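Local coordinates for protein probable TonB-dependent siderophore receptor PiuA (Acinetobacter baumannii, PDB 5FP1) that probably takes part in the first step of iron uptake across the outer membrane by binding iron-chelating siderophores, possibly including ferric enterobactin, at residues A[35-40]-A[44-49]; A[306-311]-A[315-320]; A[465-470]-A[515-520]. All blocks are in the same frame, centred on the assembly; numbering follows the deposited sequence.

Contact 1: A[35-40]-A[44-49]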
loop_
_atom_site.group_PDB
_atom_site.type_symbol
_atom_site.label_atom_id
_atom_site.label_comp_id
_atom_site.label_asym_id
_atom_site.label_seq_id
_atom_site.Cartn_x
_atom_site.Cartn_y
_atom_site.Cartn_z
ATOM N N ALA A 35 3.054 -23.748 -0.377
ATOM C CA ALA A 35 3.964 -24.264 -1.405
ATOM C C ALA A 35 4.968 -23.203 -1.799
ATOM O O ALA A 35 4.689 -22.022 -1.633
ATOM C CB ALA A 35 3.162 -24.713 -2.626
ATOM N N PRO A 36 6.131 -23.609 -2.356
ATOM C CA PRO A 36 7.088 -22.637 -2.887
ATOM C C PRO A 36 6.457 -21.801 -3.977
ATOM O O PRO A 36 5.477 -22.221 -4.590
ATOM C CB PRO A 36 8.230 -23.497 -3.460
ATOM C CG PRO A 36 7.802 -24.917 -3.339
ATOM C CD PRO A 36 6.631 -24.996 -2.414
ATOM N N LEU A 37 6.983 -20.601 -4.202
ATOM C CA LEU A 37 6.325 -19.700 -5.135
ATOM C C LEU A 37 6.261 -20.301 -6.557
ATOM O O LEU A 37 5.278 -20.128 -7.263
ATOM C CB LEU A 37 6.995 -18.340 -5.111
ATOM C CG LEU A 37 6.784 -17.598 -3.765
ATOM C CD1 LEU A 37 7.549 -16.290 -3.818
ATOM C CD2 LEU A 37 5.304 -17.392 -3.462
ATOM N N LEU A 38 7.287 -21.049 -6.947
ATOM C CA LEU A 38 7.318 -21.722 -8.270
ATOM C C LEU A 38 6.097 -22.585 -8.546
ATOM O O LEU A 38 5.604 -22.656 -9.681
ATOM C CB LEU A 38 8.603 -22.578 -8.347
ATOM C CG LEU A 38 8.827 -23.390 -9.629
ATOM C CD1 LEU A 38 9.100 -22.447 -10.779
ATOM C CD2 LEU A 38 9.999 -24.362 -9.429
ATOM N N ASP A 39 5.591 -23.231 -7.503
ATOM C CA ASP A 39 4.493 -24.155 -7.624
ATOM C C ASP A 39 3.176 -23.594 -7.144
ATOM O O ASP A 39 2.176 -24.290 -7.136
ATOM C CB ASP A 39 4.820 -25.404 -6.829
ATOM C CG ASP A 39 6.083 -26.090 -7.351
ATOM O OD1 ASP A 39 6.505 -25.790 -8.488
ATOM O OD2 ASP A 39 6.678 -26.849 -6.587
ATOM N N THR A 40 3.167 -22.328 -6.752
ATOM C CA THR A 40 1.943 -21.703 -6.256
ATOM C C THR A 40 1.177 -21.165 -7.453
ATOM O O THR A 40 1.736 -20.424 -8.249
ATOM C CB THR A 40 2.308 -20.590 -5.243
ATOM O OG1 THR A 40 2.991 -21.169 -4.116
ATOM C CG2 THR A 40 1.060 -19.830 -4.782
ATOM N N VAL A 44 2.508 -13.756 -7.312
ATOM C CA VAL A 44 3.074 -13.133 -6.102
ATOM C C VAL A 44 4.407 -12.522 -6.496
ATOM O O VAL A 44 5.222 -13.187 -7.167
ATOM C CB VAL A 44 3.340 -14.167 -5.003
ATOM C CG1 VAL A 44 3.876 -13.497 -3.731
ATOM C CG2 VAL A 44 2.112 -14.977 -4.683
ATOM N N SER A 45 4.587 -11.233 -6.198
ATOM C CA SER A 45 5.873 -10.556 -6.390
ATOM C C SER A 45 6.465 -10.243 -5.021
ATOM O O SER A 45 5.770 -9.748 -4.125
ATOM C CB SER A 45 5.715 -9.238 -7.129
ATOM O OG SER A 45 5.348 -9.437 -8.487
ATOM N N VAL A 46 7.758 -10.450 -4.877
ATOM C CA VAL A 46 8.437 -10.092 -3.625
ATOM C C VAL A 46 9.440 -8.985 -3.871
ATOM O O VAL A 46 10.319 -9.094 -4.727
ATOM C CB VAL A 46 9.108 -11.308 -2.985
ATOM C CG1 VAL A 46 9.803 -10.913 -1.680
ATOM C CG2 VAL A 46 8.080 -12.393 -2.720
ATOM N N ILE A 47 9.257 -7.873 -3.177
ATOM C CA ILE A 47 10.246 -6.819 -3.167
ATOM C C ILE A 47 11.331 -7.254 -2.183
ATOM O O ILE A 47 11.161 -7.193 -0.967
ATOM C CB ILE A 47 9.652 -5.467 -2.745
ATOM C CG1 ILE A 47 8.453 -5.125 -3.609
ATOM C CG2 ILE A 47 10.703 -4.387 -2.900
ATOM C CD1 ILE A 47 7.727 -3.862 -3.168
ATOM N N SER A 48 12.445 -7.747 -2.714
ATOM C CA SER A 48 13.420 -8.450 -1.889
ATOM C C SER A 48 14.269 -7.509 -1.024
ATOM O O SER A 48 14.408 -6.324 -1.310
ATOM C CB SER A 48 14.342 -9.274 -2.777
ATOM O OG SER A 48 15.133 -8.424 -3.578
ATOM N N LYS A 49 14.862 -8.075 0.009
ATOM C CA LYS A 49 15.849 -7.404 0.855
ATOM C C LYS A 49 16.917 -6.725 0.018
ATOM O O LYS A 49 17.238 -5.546 0.236
ATOM C CB LYS A 49 16.472 -8.417 1.801
ATOM C CG LYS A 49 17.485 -7.855 2.786
ATOM C CD LYS A 49 17.973 -8.979 3.691
ATOM C CE LYS A 49 18.733 -8.487 4.912
ATOM N NZ LYS A 49 20.085 -8.052 4.530
#
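The N-terminal part of the plug domain, the globular unit that sits inside the barrel of a TonB-dependent receptor, supplies this contact: Leu-37, at the start of a short 3-10 turn, lies against Val-44 and Val-46 on strand 43-47, the plug's first. It illustrates how one branched side chain can serve two residues of a strand. The two methyls of Leu-37 divide the work. CD2 comes to 4.1 Å from CB of Val-44 and rests almost evenly on both of that residue's methyls, while CD1 reaches CG2 of Val-46, also at 4.1 Å. Leu-37 crosses each valine at about a right angle, one methyl going to each. Its CG lies opposite the carbonyl carbon (chi1 -68°), and the second torsion (177°) extends CD1 away from CA to Val-46, with CD2 branching off to Val-44. Val-46 offers a single methyl, CG2, and accordingly contributes less to the interface than Val-44.

The turn that presents the leucine is held from within. The carbonyl oxygen of Pro-36 accepts two bonds, one from Asp-39 N at 3.1 Å and one from Thr-40 OG1 at 2.7 Å, and the donors arrive from opposite faces of the carbonyl plane. Thr-40 N closes a further bond on Leu-37 O, 3.1 Å long.

Beyond the two segments, Phe-33 touches Val-44 and Val-25 touches Val-46, which adds loop residues to the apolar cluster. The turn faces the barrel wall, where Lys-528 of strand 518-531 bonds to the carbonyl oxygens of Leu-37 and Thr-40; Lys-477, just past strand 459-476, forms a salt bridge with Asp-39. Strand 43-47, an outermost strand of the five-stranded plug sheet, runs antiparallel to 114-121, and helix 49-55 follows it.

Contact 2: A[306-311]-A[315-320]. With PO4 (phosphate ion), chain B.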
loop_
_atom_site.group_PDB
_atom_site.type_symbol
_atom_site.label_atom_id
_atom_site.label_comp_id
_atom_site.label_asym_id
_atom_site.label_seq_id
_atom_site.Cartn_x
_atom_site.Cartn_y
_atom_site.Cartn_z
ATOM N N ASP A 306 -9.469 23.047 -5.525
ATOM C CA ASP A 306 -10.748 22.332 -5.367
ATOM C C ASP A 306 -11.672 22.604 -6.550
ATOM O O ASP A 306 -12.878 22.785 -6.380
ATOM C CB ASP A 306 -11.389 22.775 -4.073
ATOM C CG ASP A 306 -12.466 21.823 -3.578
ATOM O OD1 ASP A 306 -12.474 20.649 -3.952
ATOM O OD2 ASP A 306 -13.279 22.257 -2.776
ATOM N N SER A 307 -11.081 22.690 -7.746
ATOM C CA SER A 307 -11.812 22.918 -9.009
ATOM C C SER A 307 -12.676 24.191 -9.007
ATOM O O SER A 307 -13.653 24.276 -9.724
ATOM C CB SER A 307 -12.654 21.689 -9.398
ATOM O OG SER A 307 -11.833 20.521 -9.435
ATOM N N LYS A 308 -12.315 25.188 -8.218
ATOM C CA LYS A 308 -13.122 26.383 -8.148
ATOM C C LYS A 308 -12.928 27.346 -9.305
ATOM O O LYS A 308 -13.654 28.328 -9.388
ATOM C CB LYS A 308 -12.850 27.130 -6.858
ATOM C CG LYS A 308 -13.225 26.344 -5.607
ATOM C CD LYS A 308 -14.727 26.321 -5.397
ATOM C CE LYS A 308 -15.037 25.459 -4.188
ATOM N NZ LYS A 308 -16.470 25.119 -4.134
ATOM N N GLY A 309 -11.955 27.098 -10.172
ATOM C CA GLY A 309 -11.769 27.932 -11.358
ATOM C C GLY A 309 -10.764 29.075 -11.175
ATOM O O GLY A 309 -10.523 29.835 -12.091
ATOM N N ASN A 310 -10.184 29.221 -9.988
ATOM C CA ASN A 310 -9.255 30.317 -9.767
ATOM C C ASN A 310 -7.996 30.135 -10.548
ATOM O O ASN A 310 -7.321 31.118 -10.871
ATOM C CB ASN A 310 -8.956 30.565 -8.273
ATOM C CG ASN A 310 -10.206 30.779 -7.475
ATOM O OD1 ASN A 310 -10.963 31.727 -7.700
ATOM N ND2 ASN A 310 -10.456 29.881 -6.551
ATOM N N VAL A 311 -7.701 28.895 -10.905
ATOM C CA VAL A 311 -6.531 28.590 -11.709
ATOM C C VAL A 311 -6.518 29.389 -13.038
ATOM O O VAL A 311 -5.467 29.791 -13.512
ATOM C CB VAL A 311 -6.438 27.080 -11.986
ATOM C CG1 VAL A 311 -5.409 26.769 -13.052
ATOM C CG2 VAL A 311 -6.121 26.335 -10.686
ATOM N N LEU A 315 -4.645 32.089 -9.851
ATOM C CA LEU A 315 -4.674 31.952 -8.403
ATOM C C LEU A 315 -5.053 30.505 -7.981
ATOM O O LEU A 315 -5.646 29.748 -8.746
ATOM C CB LEU A 315 -5.655 32.967 -7.804
ATOM C CG LEU A 315 -5.268 34.462 -7.984
ATOM C CD1 LEU A 315 -6.429 35.345 -7.555
ATOM C CD2 LEU A 315 -4.000 34.776 -7.223
ATOM N N VAL A 316 -4.686 30.145 -6.755
ATOM C CA VAL A 316 -5.015 28.847 -6.160
ATOM C C VAL A 316 -5.508 29.042 -4.753
ATOM O O VAL A 316 -4.783 29.584 -3.899
ATOM C CB VAL A 316 -3.767 27.927 -6.120
ATOM C CG1 VAL A 316 -4.040 26.614 -5.352
ATOM C CG2 VAL A 316 -3.308 27.624 -7.510
ATOM N N TRP A 317 -6.729 28.573 -4.503
ATOM C CA TRP A 317 -7.356 28.600 -3.192
ATOM C C TRP A 317 -6.878 27.418 -2.349
ATOM O O TRP A 317 -6.884 26.292 -2.827
ATOM C CB TRP A 317 -8.865 28.495 -3.339
ATOM C CG TRP A 317 -9.633 28.439 -2.055
ATOM C CD1 TRP A 317 -9.561 29.316 -1.021
ATOM C CD2 TRP A 317 -10.620 27.467 -1.681
ATOM N NE1 TRP A 317 -10.417 28.943 -0.015
ATOM C CE2 TRP A 317 -11.079 27.810 -0.392
ATOM C CE3 TRP A 317 -11.174 26.359 -2.312
ATOM C CZ2 TRP A 317 -12.068 27.085 0.271
ATOM C CZ3 TRP A 317 -12.162 25.633 -1.642
ATOM C CH2 TRP A 317 -12.590 26.002 -0.370
ATOM N N HIS A 318 -6.448 27.686 -1.119
ATOM C CA HIS A 318 -5.933 26.638 -0.230
ATOM C C HIS A 318 -7.081 25.869 0.464
ATOM O O HIS A 318 -7.249 25.990 1.669
ATOM C CB HIS A 318 -5.072 27.206 0.901
ATOM C CG HIS A 318 -3.819 27.905 0.475
ATOM N ND1 HIS A 318 -2.767 27.261 -0.147
ATOM C CD2 HIS A 318 -3.413 29.187 0.668
ATOM C CE1 HIS A 318 -1.776 28.122 -0.334
ATOM N NE2 HIS A 318 -2.145 29.297 0.147
ATOM N N ARG A 319 -7.820 25.045 -0.291
ATOM C CA ARG A 319 -8.880 24.204 0.255
ATOM C C ARG A 319 -8.320 23.310 1.342
ATOM O O ARG A 319 -7.292 22.687 1.153
ATOM C CB ARG A 319 -9.514 23.341 -0.845
ATOM C CG ARG A 319 -10.334 22.162 -0.346
ATOM C CD ARG A 319 -11.603 22.526 0.436
ATOM N NE ARG A 319 -12.030 21.331 1.162
ATOM C CZ ARG A 319 -12.856 20.387 0.715
ATOM N NH1 ARG A 319 -13.482 20.509 -0.435
ATOM N NH2 ARG A 319 -13.083 19.327 1.463
ATOM N N LEU A 320 -8.987 23.283 2.492
ATOM C CA LEU A 320 -8.516 22.500 3.645
ATOM C C LEU A 320 -9.171 21.113 3.670
ATOM O O LEU A 320 -10.389 21.001 3.510
ATOM C CB LEU A 320 -8.821 23.232 4.969
ATOM C CG LEU A 320 -8.350 22.543 6.261
ATOM C CD1 LEU A 320 -7.899 23.606 7.278
ATOM C CD2 LEU A 320 -9.419 21.661 6.853
HETATM P P PO4 B . -14.952 18.482 -2.982
HETATM O O1 PO4 B . -15.190 19.803 -3.682
HETATM O O2 PO4 B . -13.517 18.472 -2.500
HETATM O O3 PO4 B . -15.184 17.314 -3.941
HETATM O O4 PO4 B . -15.891 18.356 -1.794
#
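NH1 of Arg-319 is gripped by two anions at once. It donates to OD2 of Asp-306 at 2.9 Å in a salt bridge with an N-H...O angle of 151°, and more weakly to O2 of a bound phosphate ion, probably from the crystallisation liquor. OD2 lies nearly in the guanidinium plane, yet the nitrogen approaches it from above the carboxylate plane, the two groups being turned 77° apart. The chain of Arg-319 bends at chi2 (66°), and its NE donates to its neighbour's carbonyl, Leu-320 O, at 2.9 Å; together the bonds fix the rotation of the guanidinium. His-700 also bonds the phosphate.

Trp-317 fills the middle of the contact. OD2 of Asp-306 stands at the ring's edge, 3.7 Å from CZ3, while CE of Lys-308 comes obliquely to the same carbon at 3.8 Å. The amide of Asn-310 reaches CB of Trp-317 with ND2, but ND2 itself is hydrogen-bonded to Asp-305 OD1 and Ser-381 O; the indole NE1 is taken by Phe-379 O. At the far end the backbone closes the loop, Leu-315 N donating to Asn-310 O at 3.0 Å.

Thus the hairpin loop between barrel strands 284-304 and 315-341 folds back onto the second of them. Strand 391-393 also pairs with 315-341, and its Cys-391, bonded to Cys-383 in a disulfide, touches Trp-317.

Contact 3: A[465-470]-A[515-520]. With C8E ((hydroxyethyloxy)tri(ethyloxy)octane), chain E.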
loop_
_atom_site.group_PDB
_atom_site.type_symbol
_atom_site.label_atom_id
_atom_site.label_comp_id
_atom_site.label_asym_id
_atom_site.label_seq_id
_atom_site.Cartn_x
_atom_site.Cartn_y
_atom_site.Cartn_z
ATOM N N SER A 465 -22.398 -8.972 7.860
ATOM C CA SER A 465 -22.216 -9.739 6.619
ATOM C C SER A 465 -21.530 -11.030 7.029
ATOM O O SER A 465 -20.721 -11.060 7.959
ATOM C CB SER A 465 -21.313 -8.981 5.638
ATOM O OG SER A 465 -21.915 -7.773 5.184
ATOM N N ASP A 466 -21.867 -12.116 6.377
ATOM C CA ASP A 466 -21.050 -13.283 6.511
ATOM C C ASP A 466 -20.925 -13.931 5.141
ATOM O O ASP A 466 -21.840 -13.871 4.324
ATOM C CB ASP A 466 -21.555 -14.199 7.599
ATOM C CG ASP A 466 -22.645 -15.044 7.150
ATOM O OD1 ASP A 466 -23.737 -14.486 6.956
ATOM O OD2 ASP A 466 -22.397 -16.256 6.971
ATOM N N PHE A 467 -19.758 -14.465 4.844
ATOM C CA PHE A 467 -19.504 -14.831 3.445
ATOM C C PHE A 467 -18.466 -15.924 3.391
ATOM O O PHE A 467 -17.642 -16.075 4.298
ATOM C CB PHE A 467 -19.073 -13.597 2.625
ATOM C CG PHE A 467 -18.039 -12.729 3.297
ATOM C CD1 PHE A 467 -18.411 -11.662 4.104
ATOM C CD2 PHE A 467 -16.688 -12.945 3.081
ATOM C CE1 PHE A 467 -17.449 -10.848 4.695
ATOM C CE2 PHE A 467 -15.730 -12.148 3.683
ATOM C CZ PHE A 467 -16.107 -11.104 4.501
ATOM N N VAL A 468 -18.534 -16.726 2.345
ATOM C CA VAL A 468 -17.575 -17.795 2.149
ATOM C C VAL A 468 -16.788 -17.460 0.907
ATOM O O VAL A 468 -17.375 -17.085 -0.111
ATOM C CB VAL A 468 -18.315 -19.141 1.945
ATOM C CG1 VAL A 468 -17.350 -20.260 1.547
ATOM C CG2 VAL A 468 -19.069 -19.489 3.215
ATOM N N THR A 469 -15.470 -17.585 0.984
ATOM C CA THR A 469 -14.645 -17.368 -0.181
ATOM C C THR A 469 -13.743 -18.575 -0.395
ATOM O O THR A 469 -13.544 -19.414 0.517
ATOM C CB THR A 469 -13.790 -16.090 -0.055
ATOM O OG1 THR A 469 -12.998 -16.149 1.129
ATOM C CG2 THR A 469 -14.685 -14.898 0.019
ATOM N N TYR A 470 -13.225 -18.698 -1.607
ATOM C CA TYR A 470 -12.396 -19.846 -1.896
ATOM C C TYR A 470 -11.374 -19.670 -2.980
ATOM O O TYR A 470 -11.302 -18.644 -3.652
ATOM C CB TYR A 470 -13.296 -21.052 -2.183
ATOM C CG TYR A 470 -14.181 -20.900 -3.397
ATOM C CD1 TYR A 470 -15.435 -20.294 -3.301
ATOM C CD2 TYR A 470 -13.796 -21.415 -4.623
ATOM C CE1 TYR A 470 -16.253 -20.168 -4.420
ATOM C CE2 TYR A 470 -14.617 -21.311 -5.744
ATOM C CZ TYR A 470 -15.837 -20.677 -5.642
ATOM O OH TYR A 470 -16.645 -20.576 -6.768
ATOM N N ILE A 515 -26.601 -3.340 2.701
ATOM C CA ILE A 515 -26.241 -3.943 1.416
ATOM C C ILE A 515 -25.260 -5.103 1.640
ATOM O O ILE A 515 -24.366 -5.041 2.512
ATOM C CB ILE A 515 -25.658 -2.885 0.452
ATOM C CG1 ILE A 515 -26.611 -1.687 0.301
ATOM C CG2 ILE A 515 -25.393 -3.476 -0.924
ATOM C CD1 ILE A 515 -27.902 -2.012 -0.425
ATOM N N ASP A 516 -25.437 -6.180 0.874
ATOM C CA ASP A 516 -24.563 -7.345 0.948
ATOM C C ASP A 516 -23.175 -6.983 0.368
ATOM O O ASP A 516 -23.020 -5.979 -0.330
ATOM C CB ASP A 516 -25.107 -8.511 0.105
ATOM C CG ASP A 516 -26.353 -9.174 0.705
ATOM O OD1 ASP A 516 -26.506 -9.240 1.931
ATOM O OD2 ASP A 516 -27.160 -9.663 -0.086
ATOM N N PRO A 517 -22.177 -7.807 0.642
ATOM C CA PRO A 517 -20.824 -7.469 0.179
ATOM C C PRO A 517 -20.651 -7.451 -1.324
ATOM O O PRO A 517 -21.336 -8.179 -2.051
ATOM C CB PRO A 517 -19.956 -8.585 0.764
ATOM C CG PRO A 517 -20.718 -9.117 1.922
ATOM C CD PRO A 517 -22.180 -8.933 1.590
ATOM N N GLU A 518 -19.709 -6.635 -1.781
ATOM C CA GLU A 518 -19.267 -6.702 -3.164
ATOM C C GLU A 518 -18.620 -8.044 -3.397
ATOM O O GLU A 518 -18.076 -8.641 -2.483
ATOM C CB GLU A 518 -18.266 -5.598 -3.457
ATOM C CG GLU A 518 -18.854 -4.193 -3.343
ATOM C CD GLU A 518 -17.891 -3.136 -3.829
ATOM O OE1 GLU A 518 -16.708 -3.147 -3.396
ATOM O OE2 GLU A 518 -18.302 -2.283 -4.638
ATOM N N GLU A 519 -18.676 -8.514 -4.634
ATOM C CA GLU A 519 -18.160 -9.823 -4.980
ATOM C C GLU A 519 -17.224 -9.685 -6.156
ATOM O O GLU A 519 -17.525 -8.971 -7.135
ATOM C CB GLU A 519 -19.297 -10.784 -5.341
ATOM C CG GLU A 519 -20.237 -11.087 -4.198
ATOM C CD GLU A 519 -21.406 -11.952 -4.656
ATOM O OE1 GLU A 519 -21.244 -13.166 -4.740
ATOM O OE2 GLU A 519 -22.457 -11.411 -4.990
ATOM N N ALA A 520 -16.076 -10.335 -6.047
ATOM C CA ALA A 520 -15.052 -10.258 -7.075
ATOM C C ALA A 520 -14.463 -11.639 -7.287
ATOM O O ALA A 520 -14.614 -12.545 -6.442
ATOM C CB ALA A 520 -13.954 -9.268 -6.684
HETATM C C1 C8E E . -13.853 -23.602 6.531
HETATM C C2 C8E E . -15.183 -22.908 6.342
HETATM C C3 C8E E . -16.259 -23.921 5.995
HETATM C C4 C8E E . -17.339 -23.347 5.080
HETATM C C5 C8E E . -18.579 -22.927 5.864
HETATM C C6 C8E E . -19.853 -23.055 5.032
HETATM C C7 C8E E . -21.059 -22.495 5.788
HETATM C C8 C8E E . -21.948 -21.618 4.907
HETATM O O9 C8E E . -22.126 -20.336 5.518
HETATM C C10 C8E E . -23.096 -19.525 4.845
HETATM C C11 C8E E . -22.492 -18.160 4.506
HETATM O O12 C8E E . -23.297 -17.412 3.583
HETATM C C13 C8E E . -23.741 -18.148 2.438
HETATM C C14 C8E E . -22.572 -18.821 1.720
HETATM O O15 C8E E . -23.046 -19.748 0.740
HETATM C C16 C8E E . -23.204 -21.072 1.245
HETATM C C17 C8E E . -22.264 -22.012 0.503
HETATM O O18 C8E E . -21.994 -23.151 1.317
HETATM C C19 C8E E . -20.689 -23.664 1.062
HETATM C C20 C8E E . -20.463 -24.937 1.864
HETATM O O21 C8E E . -19.061 -25.229 1.879
HETATM O O HOH W 1 -21.721 -5.669 3.083
HETATM O O HOH W 2 -24.867 -7.340 4.659
#
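The apolar part of the contact centres on one atom, CG of Pro-517, which meets two residues standing on the same side of strand 459-476. It lies 3.8 Å from CB of Ser-465 and 4.1 Å from CD1 of Phe-467. The phenyl ring receives the proline obliquely. The first torsion of Phe-467 (45°) places its ring there, with CG between the backbone N and the carbonyl carbon. Ser-465 also lays its OG beside the ring of Pro-517, 3.7 Å from CG, a van der Waals approach.

The polar part runs through water. Two molecules each donate to both OG of Ser-465 and the carbonyl oxygen of Ile-515, so a pair of bridges joins the same two atoms. The first is the tighter, 3.0 Å from OG of Ser-465 and 2.8 Å from O of Ile-515; the second reaches Ile-515 O at 3.2 Å. The serine hydroxyl is bonded within its own strand as well, to Asn-463 OD1.

A third set of contacts involves detergent. One C8E molecule lies against Val-468, whose CG2 comes to 3.9 Å from its C14, while Asp-466 approaches the same molecule and bonds Trp-441 through OD2.

Between strand 459-476 and the loop leading into strand 518-531, the chemistry thus sets a small apolar patch round Pro-517 beside a water-bridged polar pair. It implies that water links Ser-465 to Ile-515 O, which Asn-463 ND2 also reaches in a weak direct bond.

Read from the N terminus, the contacts follow one another in series; none nests within or crosses another. Contact 1 closes a tight local loop in the plug, with three residues between its segments. Contact 2 does likewise within the barrel, folding the connection between two consecutive long strands back on the second. Contact 3 spans 44 intervening residues and joins strand 459-476 to the entry of strand 518-531, the two strands that flank 482-493. Contacts 1 and 2 lie on opposite sides of the chain's centre, their own centres about 46 Å apart. Contact 3 lies nearer the plug contact, about 12 Å at the nearest atoms, and strand 518-531 serves both: it begins in contact 3 and farther along carries Lys-528, which bonds contact 1.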